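PDB 5C2V: hydrazine synthase subunit gamma from Candidatus Kuenenia stuttgartiensis, which reduces nitric oxide to hydroxylamine, the three-electron first half-reaction of hydrazine synthesis, as the diheme c gamma subunit of the hydrazine synthase complex. Local coordinates for residues E22-T25 / V26-H30; G212-V216 / N217-S221; I148-I151 / R152-F156. One frame throughout, in Å; residues are numbered along the deposited sequence.

Contact 1. Residues E22-T25 / V26-H30; sequences EPLT and VPEVH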
ATOM      1  N   GLU C  22      25.427  -9.331  43.790  1.00 54.90           N
ATOM      2  CA  GLU C  22      26.080  -9.906  42.618  1.00 50.07           C
ATOM      3  C   GLU C  22      25.563 -11.308  42.308  1.00 52.63           C
ATOM      4  O   GLU C  22      25.745 -12.231  43.102  1.00 69.09           O
ATOM      5  CB  GLU C  22      27.598  -9.942  42.815  1.00 34.43           C
ATOM      6  CG  GLU C  22      28.367 -10.537  41.644  1.00 48.19           C
ATOM      7  CD  GLU C  22      28.287  -9.681  40.394  1.00 70.41           C
ATOM      8  OE1 GLU C  22      27.704 -10.141  39.390  1.00 56.92           O
ATOM      9  OE2 GLU C  22      28.812  -8.546  40.413  1.00 57.31           O
ATOM     10  N   PRO C  23      24.910 -11.466  41.147  1.00 60.55           N
ATOM     11  CA  PRO C  23      24.377 -12.745  40.665  1.00 55.03           C
ATOM     12  C   PRO C  23      25.459 -13.802  40.485  1.00 50.47           C
ATOM     13  O   PRO C  23      26.560 -13.493  40.030  1.00 52.50           O
ATOM     14  CB  PRO C  23      23.753 -12.379  39.313  1.00 47.38           C
ATOM     15  CG  PRO C  23      23.464 -10.928  39.408  1.00 48.71           C
ATOM     16  CD  PRO C  23      24.563 -10.355  40.248  1.00 57.69           C
ATOM     17  N   LEU C  24      25.137 -15.040  40.840  1.00 47.72           N
ATOM     18  CA  LEU C  24      26.056 -16.157  40.675  1.00 48.91           C
ATOM     19  C   LEU C  24      26.186 -16.563  39.213  1.00 58.58           C
ATOM     20  O   LEU C  24      25.244 -16.427  38.437  1.00 53.47           O
ATOM     21  CB  LEU C  24      25.585 -17.358  41.498  1.00 53.63           C
ATOM     22  CG  LEU C  24      25.695 -17.271  43.018  1.00 56.46           C
ATOM     23  CD1 LEU C  24      24.836 -18.342  43.671  1.00 38.43           C
ATOM     24  CD2 LEU C  24      27.146 -17.419  43.439  1.00 49.97           C
ATOM     25  N   THR C  25      27.364 -17.047  38.837  1.00 52.07           N
ATOM     26  CA  THR C  25      27.525 -17.721  37.556  1.00 45.60           C
ATOM     27  C   THR C  25      27.025 -19.155  37.701  1.00 52.04           C
ATOM     28  O   THR C  25      26.975 -19.685  38.811  1.00 60.50           O
ATOM     29  CB  THR C  25      28.986 -17.721  37.076  1.00 48.30           C
ATOM     30  OG1 THR C  25      29.753 -18.644  37.859  1.00 61.92           O
ATOM     31  CG2 THR C  25      29.588 -16.329  37.191  1.00 47.98           C
ATOM     32  N   VAL C  26      26.637 -19.772  36.591  1.00 46.09           N
ATOM     33  CA  VAL C  26      26.220 -21.172  36.608  1.00 57.28           C
ATOM     34  C   VAL C  26      27.315 -22.112  37.147  1.00 58.16           C
ATOM     35  O   VAL C  26      27.008 -23.026  37.919  1.00 49.63           O
ATOM     36  CB  VAL C  26      25.778 -21.647  35.202  1.00 49.80           C
ATOM     37  CG1 VAL C  26      25.356 -23.108  35.235  1.00 55.90           C
ATOM     38  CG2 VAL C  26      24.643 -20.780  34.688  1.00 44.07           C
ATOM     39  N   PRO C  27      28.592 -21.901  36.756  1.00 49.97           N
ATOM     40  CA  PRO C  27      29.622 -22.719  37.409  1.00 61.90           C
ATOM     41  C   PRO C  27      29.682 -22.510  38.922  1.00 54.65           C
ATOM     42  O   PRO C  27      29.968 -23.459  39.653  1.00 51.64           O
ATOM     43  CB  PRO C  27      30.918 -22.243  36.748  1.00 56.97           C
ATOM     44  CG  PRO C  27      30.496 -21.770  35.412  1.00 47.71           C
ATOM     45  CD  PRO C  27      29.154 -21.136  35.626  1.00 48.56           C
ATOM     46  N   GLU C  28      29.419 -21.289  39.379  1.00 41.17           N
ATOM     47  CA  GLU C  28      29.381 -21.003  40.810  1.00 51.35           C
ATOM     48  C   GLU C  28      28.219 -21.727  41.483  1.00 59.15           C
ATOM     49  O   GLU C  28      28.316 -22.131  42.642  1.00 63.32           O
ATOM     50  CB  GLU C  28      29.276 -19.497  41.065  1.00 49.19           C
ATOM     51  CG  GLU C  28      30.586 -18.742  40.917  1.00 41.21           C
ATOM     52  CD  GLU C  28      30.428 -17.254  41.162  1.00 60.84           C
ATOM     53  OE1 GLU C  28      29.416 -16.679  40.708  1.00 68.66           O
ATOM     54  OE2 GLU C  28      31.312 -16.658  41.814  1.00 51.20           O
ATOM     55  N   VAL C  29      27.119 -21.885  40.753  1.00 49.95           N
ATOM     56  CA  VAL C  29      25.966 -22.618  41.259  1.00 57.93           C
ATOM     57  C   VAL C  29      26.298 -24.101  41.375  1.00 58.08           C
ATOM     58  O   VAL C  29      26.000 -24.738  42.387  1.00 54.98           O
ATOM     59  CB  VAL C  29      24.732 -22.434  40.358  1.00 46.61           C
ATOM     60  CG1 VAL C  29      23.590 -23.327  40.826  1.00 32.69           C
ATOM     61  CG2 VAL C  29      24.302 -20.976  40.343  1.00 58.14           C
ATOM     62  N   HIS C  30      26.927 -24.643  40.336  1.00 54.88           N
ATOM     63  CA  HIS C  30      27.378 -26.029  40.356  1.00 66.76           C
ATOM     64  C   HIS C  30      28.480 -26.221  41.392  1.00 69.68           C
ATOM     65  O   HIS C  30      28.715 -27.335  41.864  1.00 62.51           O
ATOM     66  CB  HIS C  30      27.877 -26.459  38.975  1.00 55.88           C
ATOM     67  CG  HIS C  30      26.789 -26.620  37.960  1.00 67.42           C
ATOM     68  ND1 HIS C  30      27.045 -26.863  36.628  1.00 51.29           N
ATOM     69  CD2 HIS C  30      25.441 -26.577  38.084  1.00 48.16           C
ATOM     70  CE1 HIS C  30      25.902 -26.960  35.974  1.00 60.68           C
ATOM     71  NE2 HIS C  30      24.913 -26.792  36.831  1.00 41.22           N
TER
HETATM   72  O   HOH W   1      29.064 -14.197  40.558  1.00 68.18           O
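Glu28 folds back along the first turn of helix 26-30 to meet Thr25, the residue immediately before that helix. Its CG lies anti to the carbonyl carbon (chi1 -79°), which sends the chain toward the helix start, and the chain stays extended beyond CG. Followed outward, Glu28 CB passes 3.2 Å from Thr25 O, and Glu28 CG sits at the same distance from Thr25 OG1. At the tip, Glu28 OE1 accepts from Thr25 N at 2.8 Å through the lone pair turned away from OE2; the N-H...O angle of 172° makes this bond almost straight. Glu28 OE1 also lies 3.6 Å from Leu24 CD2, and a water links it to Pro23 O. The other carboxylate oxygen, OE2, is taken by Arg142 of the alpha subunit in a salt bridge, so the two oxygens of this buried group have different partners.

The return bond runs from Glu28 N to Thr25 OG1 at 3.1 Å. Beside it, Val29 N donates to Thr25 O at 2.9 Å as the first alpha-helical turn closes. Leu24 CB and Val29 CG2 add an apolar touch at 4.0 Å, and Leu24 goes on to pack against helix 141-152. The reciprocal pair, side chain to backbone in both directions between Thr25 and Glu28, defines a capping box with Thr25 as the N-cap.

Contact 2. Residues G212-V216 / N217-S221; sequences GRVGV and NGFRS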
ATOM      1  N   GLY C 212       9.828 -46.690  33.892  1.00 53.38           N
ATOM      2  CA  GLY C 212      10.596 -46.031  32.851  1.00 50.44           C
ATOM      3  C   GLY C 212       9.836 -45.983  31.541  1.00 57.95           C
ATOM      4  O   GLY C 212       9.409 -47.015  31.024  1.00 58.83           O
ATOM      5  N   ARG C 213       9.664 -44.781  31.000  1.00 61.09           N
ATOM      6  CA  ARG C 213       8.922 -44.606  29.757  1.00 53.47           C
ATOM      7  C   ARG C 213       9.852 -44.753  28.557  1.00 48.40           C
ATOM      8  O   ARG C 213      10.817 -44.003  28.417  1.00 48.29           O
ATOM      9  CB  ARG C 213       8.231 -43.240  29.726  1.00 47.53           C
ATOM     10  CG  ARG C 213       7.471 -42.890  30.998  1.00 41.96           C
ATOM     11  CD  ARG C 213       6.514 -43.996  31.407  1.00 39.90           C
ATOM     12  NE  ARG C 213       5.820 -43.680  32.652  1.00 51.99           N
ATOM     13  CZ  ARG C 213       5.138 -44.565  33.372  1.00 54.30           C
ATOM     14  NH1 ARG C 213       5.058 -45.827  32.973  1.00 59.35           N
ATOM     15  NH2 ARG C 213       4.535 -44.189  34.492  1.00 53.50           N
ATOM     16  N   VAL C 214       9.556 -45.719  27.695  1.00 49.03           N
ATOM     17  CA  VAL C 214      10.413 -45.994  26.547  1.00 57.04           C
ATOM     18  C   VAL C 214       9.672 -45.842  25.224  1.00 52.97           C
ATOM     19  O   VAL C 214       8.476 -45.550  25.197  1.00 53.59           O
ATOM     20  CB  VAL C 214      11.006 -47.414  26.622  1.00 55.90           C
ATOM     21  CG1 VAL C 214      11.935 -47.537  27.819  1.00 37.54           C
ATOM     22  CG2 VAL C 214       9.895 -48.450  26.692  1.00 47.64           C
ATOM     23  N   GLY C 215      10.394 -46.046  24.127  1.00 50.84           N
ATOM     24  CA  GLY C 215       9.826 -45.915  22.800  1.00 47.37           C
ATOM     25  C   GLY C 215       9.238 -47.211  22.281  1.00 64.05           C
ATOM     26  O   GLY C 215       9.305 -48.243  22.948  1.00 78.25           O
ATOM     27  N   VAL C 216       8.665 -47.155  21.084  1.00 62.94           N
ATOM     28  CA  VAL C 216       8.041 -48.326  20.481  1.00 68.01           C
ATOM     29  C   VAL C 216       9.088 -49.375  20.110  1.00 59.00           C
ATOM     30  O   VAL C 216       8.792 -50.568  20.067  1.00 68.11           O
ATOM     31  CB  VAL C 216       7.216 -47.945  19.230  1.00 58.89           C
ATOM     32  CG1 VAL C 216       6.072 -47.018  19.614  1.00 54.43           C
ATOM     33  CG2 VAL C 216       8.100 -47.294  18.175  1.00 52.07           C
ATOM     34  N   ASN C 217      10.309 -48.924  19.842  1.00 59.33           N
ATOM     35  CA  ASN C 217      11.410 -49.828  19.532  1.00 61.59           C
ATOM     36  C   ASN C 217      12.260 -50.134  20.765  1.00 63.53           C
ATOM     37  O   ASN C 217      13.293 -50.795  20.667  1.00 70.19           O
ATOM     38  CB  ASN C 217      12.283 -49.252  18.417  1.00 68.95           C
ATOM     39  CG  ASN C 217      12.981 -50.329  17.609  1.00 92.86           C
ATOM     40  OD1 ASN C 217      12.554 -51.485  17.594  1.00 99.15           O
ATOM     41  ND2 ASN C 217      14.059 -49.956  16.928  1.00 92.91           N
ATOM     42  N   GLY C 218      11.825 -49.645  21.923  1.00 56.07           N
ATOM     43  CA  GLY C 218      12.560 -49.850  23.158  1.00 43.98           C
ATOM     44  C   GLY C 218      13.298 -48.617  23.643  1.00 52.83           C
ATOM     45  O   GLY C 218      13.056 -47.511  23.158  1.00 60.38           O
ATOM     46  N   PHE C 219      14.181 -48.808  24.619  1.00 61.92           N
ATOM     47  CA  PHE C 219      14.938 -47.714  25.222  1.00 46.55           C
ATOM     48  C   PHE C 219      15.713 -46.917  24.174  1.00 55.48           C
ATOM     49  O   PHE C 219      16.259 -47.489  23.230  1.00 47.86           O
ATOM     50  CB  PHE C 219      15.894 -48.263  26.287  1.00 48.53           C
ATOM     51  CG  PHE C 219      16.557 -47.202  27.123  1.00 47.61           C
ATOM     52  CD1 PHE C 219      15.802 -46.354  27.919  1.00 36.92           C
ATOM     53  CD2 PHE C 219      17.935 -47.068  27.131  1.00 53.94           C
ATOM     54  CE1 PHE C 219      16.411 -45.383  28.694  1.00 44.43           C
ATOM     55  CE2 PHE C 219      18.549 -46.100  27.904  1.00 47.35           C
ATOM     56  CZ  PHE C 219      17.786 -45.257  28.685  1.00 53.20           C
ATOM     57  N   ARG C 220      15.734 -45.597  24.349  1.00 48.74           N
ATOM     58  CA  ARG C 220      16.429 -44.674  23.448  1.00 55.47           C
ATOM     59  C   ARG C 220      15.899 -44.709  22.015  1.00 50.77           C
ATOM     60  O   ARG C 220      16.639 -44.437  21.069  1.00 48.01           O
ATOM     61  CB  ARG C 220      17.934 -44.960  23.445  1.00 53.78           C
ATOM     62  CG  ARG C 220      18.647 -44.558  24.722  1.00 54.50           C
ATOM     63  CD  ARG C 220      20.049 -45.139  24.777  1.00 53.42           C
ATOM     64  NE  ARG C 220      20.788 -44.669  25.945  1.00 69.80           N
ATOM     65  CZ  ARG C 220      21.957 -45.163  26.339  1.00 53.52           C
ATOM     66  NH1 ARG C 220      22.523 -46.154  25.663  1.00 57.71           N
ATOM     67  NH2 ARG C 220      22.558 -44.672  27.414  1.00 48.89           N
ATOM     68  N   SER C 221      14.621 -45.039  21.854  1.00 48.42           N
ATOM     69  CA  SER C 221      14.001 -45.019  20.533  1.00 55.00           C
ATOM     70  C   SER C 221      12.855 -44.014  20.478  1.00 48.98           C
ATOM     71  O   SER C 221      12.520 -43.386  21.482  1.00 47.14           O
ATOM     72  CB  SER C 221      13.498 -46.412  20.154  1.00 45.98           C
ATOM     73  OG  SER C 221      12.416 -46.808  20.981  1.00 51.30           O
TER
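A type I beta turn from Gly215 to Gly218 reverses the chain here, with Val216 and Asn217 at its corners, and a type II turn from Gly218 to Ser221 follows directly, so Gly218 belongs to both. The evidence for the reversal is that Gly215 and Gly218 form a single antiparallel bridge, a hydrogen-bonded pair with Gly215 CA 4.8 Å from Gly218 CA. Gly218 N donates to Gly215 O at 3.1 Å, and Gly215 N returns a bond to Gly218 O at 3.2 Å. Ser221 N reaches Gly218 O as well, but only weakly, as the second turn closes. The Ser221 side chain turns back toward the first arm, where its hydroxyl OG lies against the backbone of Gly215, 3.3 Å from Gly215 CA.

The loop lies at the surface between strand 206-207 and helix 229-234, in the cytochrome c-like part of the chain. Arg213, just ahead of the turn, ties its inner end to the fold through a salt bridge to Asp273 and a cation-pi contact with Phe227. On the other arm, Arg220 packs on Asp584 of the alpha subunit.

Across the two arms the side chains of Val214 and Phe219 cross at about a right angle. Val214 CG1, anti to the carbonyl carbon (chi1 -65°), comes to the edge of the Phe219 ring near its plane, 4.0 Å from Phe219 CD1.

Contact 3. Residues I148-I151 / R152-F156; sequences ICYI and RALEF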
ATOM      1  N   ILE C 148      17.024 -21.757  49.837  1.00 58.83           N
ATOM      2  CA  ILE C 148      17.277 -23.123  50.282  1.00 48.39           C
ATOM      3  C   ILE C 148      16.892 -23.299  51.748  1.00 48.65           C
ATOM      4  O   ILE C 148      16.364 -24.341  52.137  1.00 38.65           O
ATOM      5  CB  ILE C 148      18.753 -23.511  50.085  1.00 54.94           C
ATOM      6  CG1 ILE C 148      19.157 -23.308  48.625  1.00 57.64           C
ATOM      7  CG2 ILE C 148      18.994 -24.954  50.504  1.00 35.08           C
ATOM      8  CD1 ILE C 148      18.251 -24.012  47.641  1.00 60.32           C
ATOM      9  N   CYS C 149      17.146 -22.273  52.555  1.00 39.50           N
ATOM     10  CA  CYS C 149      16.742 -22.293  53.956  1.00 31.47           C
ATOM     11  C   CYS C 149      15.226 -22.395  54.083  1.00 56.71           C
ATOM     12  O   CYS C 149      14.718 -23.097  54.957  1.00 57.51           O
ATOM     13  CB  CYS C 149      17.250 -21.050  54.690  1.00 39.42           C
ATOM     14  SG  CYS C 149      19.033 -21.029  54.993  1.00 58.05           S
ATOM     15  N   TYR C 150      14.509 -21.695  53.207  1.00 48.70           N
ATOM     16  CA  TYR C 150      13.051 -21.769  53.202  1.00 42.58           C
ATOM     17  C   TYR C 150      12.571 -23.163  52.819  1.00 37.42           C
ATOM     18  O   TYR C 150      11.620 -23.684  53.402  1.00 43.55           O
ATOM     19  CB  TYR C 150      12.449 -20.738  52.245  1.00 56.63           C
ATOM     20  CG  TYR C 150      10.978 -20.971  51.975  1.00 47.26           C
ATOM     21  CD1 TYR C 150      10.014 -20.593  52.902  1.00 41.62           C
ATOM     22  CD2 TYR C 150      10.553 -21.580  50.800  1.00 36.14           C
ATOM     23  CE1 TYR C 150       8.670 -20.811  52.666  1.00 33.59           C
ATOM     24  CE2 TYR C 150       9.210 -21.803  50.556  1.00 39.13           C
ATOM     25  CZ  TYR C 150       8.273 -21.416  51.491  1.00 39.51           C
ATOM     26  OH  TYR C 150       6.936 -21.635  51.251  1.00 34.45           O
ATOM     27  N   ILE C 151      13.227 -23.760  51.829  1.00 45.66           N
ATOM     28  CA  ILE C 151      12.842 -25.087  51.357  1.00 56.42           C
ATOM     29  C   ILE C 151      13.093 -26.159  52.417  1.00 59.04           C
ATOM     30  O   ILE C 151      12.262 -27.043  52.630  1.00 55.63           O
ATOM     31  CB  ILE C 151      13.598 -25.455  50.072  1.00 50.96           C
ATOM     32  CG1 ILE C 151      13.252 -24.461  48.966  1.00 42.22           C
ATOM     33  CG2 ILE C 151      13.262 -26.871  49.633  1.00 36.64           C
ATOM     34  CD1 ILE C 151      14.390 -24.201  48.030  1.00 69.67           C
ATOM     35  N   ARG C 152      14.239 -26.068  53.083  1.00 52.94           N
ATOM     36  CA  ARG C 152      14.609 -27.030  54.115  1.00 43.01           C
ATOM     37  C   ARG C 152      13.710 -26.920  55.343  1.00 48.84           C
ATOM     38  O   ARG C 152      13.545 -27.884  56.091  1.00 55.45           O
ATOM     39  CB  ARG C 152      16.073 -26.834  54.520  1.00 45.54           C
ATOM     40  CG  ARG C 152      17.067 -27.210  53.433  1.00 49.66           C
ATOM     41  CD  ARG C 152      18.454 -26.653  53.716  1.00 36.02           C
ATOM     42  NE  ARG C 152      19.056 -27.225  54.917  1.00 70.94           N
ATOM     43  CZ  ARG C 152      20.289 -26.952  55.331  1.00 74.48           C
ATOM     44  NH1 ARG C 152      21.053 -26.117  54.639  1.00 51.84           N
ATOM     45  NH2 ARG C 152      20.761 -27.515  56.435  1.00 74.00           N
ATOM     46  N   ALA C 153      13.126 -25.743  55.543  1.00 44.50           N
ATOM     47  CA  ALA C 153      12.308 -25.480  56.721  1.00 34.83           C
ATOM     48  C   ALA C 153      10.870 -25.958  56.543  1.00 37.98           C
ATOM     49  O   ALA C 153      10.053 -25.840  57.457  1.00 58.05           O
ATOM     50  CB  ALA C 153      12.329 -23.997  57.052  1.00 34.63           C
ATOM     51  N   LEU C 154      10.563 -26.498  55.368  1.00 48.54           N
ATOM     52  CA  LEU C 154       9.222 -26.998  55.089  1.00 55.67           C
ATOM     53  C   LEU C 154       9.004 -28.379  55.698  1.00 55.20           C
ATOM     54  O   LEU C 154       9.789 -29.302  55.473  1.00 55.88           O
ATOM     55  CB  LEU C 154       8.967 -27.037  53.582  1.00 55.15           C
ATOM     56  CG  LEU C 154       8.809 -25.672  52.906  1.00 57.27           C
ATOM     57  CD1 LEU C 154       8.627 -25.828  51.404  1.00 49.71           C
ATOM     58  CD2 LEU C 154       7.644 -24.905  53.517  1.00 32.77           C
ATOM     59  N   GLU C 155       7.928 -28.512  56.467  1.00 54.51           N
ATOM     60  CA  GLU C 155       7.614 -29.755  57.163  1.00 60.18           C
ATOM     61  C   GLU C 155       6.315 -30.361  56.644  1.00 46.99           C
ATOM     62  O   GLU C 155       5.469 -29.655  56.097  1.00 58.09           O
ATOM     63  CB  GLU C 155       7.511 -29.514  58.672  1.00 40.24           C
ATOM     64  CG  GLU C 155       8.752 -28.901  59.302  1.00 49.03           C
ATOM     65  CD  GLU C 155       9.898 -29.887  59.427  1.00 56.53           C
ATOM     66  OE1 GLU C 155       9.653 -31.106  59.314  1.00 57.59           O
ATOM     67  OE2 GLU C 155      11.044 -29.441  59.643  1.00 54.23           O
ATOM     68  N   PHE C 156       6.166 -31.672  56.815  1.00 55.81           N
ATOM     69  CA  PHE C 156       4.962 -32.372  56.379  1.00 58.02           C
ATOM     70  C   PHE C 156       3.710 -31.857  57.089  1.00 61.60           C
ATOM     71  O   PHE C 156       3.766 -31.435  58.243  1.00 61.54           O
ATOM     72  CB  PHE C 156       5.103 -33.879  56.609  1.00 56.10           C
ATOM     73  CG  PHE C 156       6.194 -34.521  55.798  1.00 69.68           C
ATOM     74  CD1 PHE C 156       6.072 -34.648  54.424  1.00 68.89           C
ATOM     75  CD2 PHE C 156       7.336 -35.010  56.411  1.00 71.94           C
ATOM     76  CE1 PHE C 156       7.074 -35.240  53.675  1.00 61.10           C
ATOM     77  CE2 PHE C 156       8.340 -35.604  55.670  1.00 67.79           C
ATOM     78  CZ  PHE C 156       8.209 -35.720  54.300  1.00 58.69           C
TER
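Ile148 and Arg152 close the last regular turn of helix 141-152, and the C-terminal end of that helix unwinds through Ala153 and Leu154. The change is visible in the backbone bonds. Arg152 N still donates to Ile148 O at 2.9 Å, four residues back and with an N-H...O angle of 161°. Ala153 N is shared weakly between Cys149 O and Tyr150 O. Leu154 N then reaches only three residues back, to Ile151 O at 3.3 Å. A regular i+4 bond thus gives way to a divided one and then to an i+3 bond.

The close packing lies along the buried helix end. Arg152 lays its aliphatic part over the preceding turn: Arg152 CG is 3.2 Å from Ile148 O, and Arg152 CD meets Ile148 CG2 at 3.7 Å. On the heme side, Ile151 touches heme c and Cys126, which is covalently bound to heme 1, so this helix end forms part of the heme pocket wall.

Two parts are looser. Beyond CD, the bend of the partly exposed Arg152 at chi3 (65°) carries its guanidinium back along the helix, past Ile148 and Cys149, where NH1 is hydrogen-bonded to Ser36 O. Separately, the chain leaves the helix through Ala153 and Leu154 and runs on to the partly exposed Glu155, whose backbone is hydrogen-bonded to the beta subunit.

A lighter apolar contact joins Tyr150 and Leu154, both buried, which cross obliquely. Leu154 CG rests 3.5 Å from Tyr150 O, and the methyl Leu154 CD2 approaches the far end of the ring, 4.1 Å from Tyr150 CZ and 4.0 Å from Tyr150 OH.

Contacts 1 and 3 flank the same heme region. Their centres are 22 Å apart and their nearest atoms about 9 Å, yet both approach Cys126, which is covalently attached to heme 1: the side chain of Cys126 is about 3 Å from that of Ile151 and about 8 Å from that of Val29. Heme 1 appears to be the active-site heme. Contact 3 lines its pocket, with the Ile151 side chain about 4 Å from the heme, while contact 1 stands further back, its Val29 side chain about 10 Å from a heme c. Contact 2 is remote, centred 35 Å from contact 1 and 36 Å from contact 3; contacts 2 and 3 lie on opposite sides of the chain's centre.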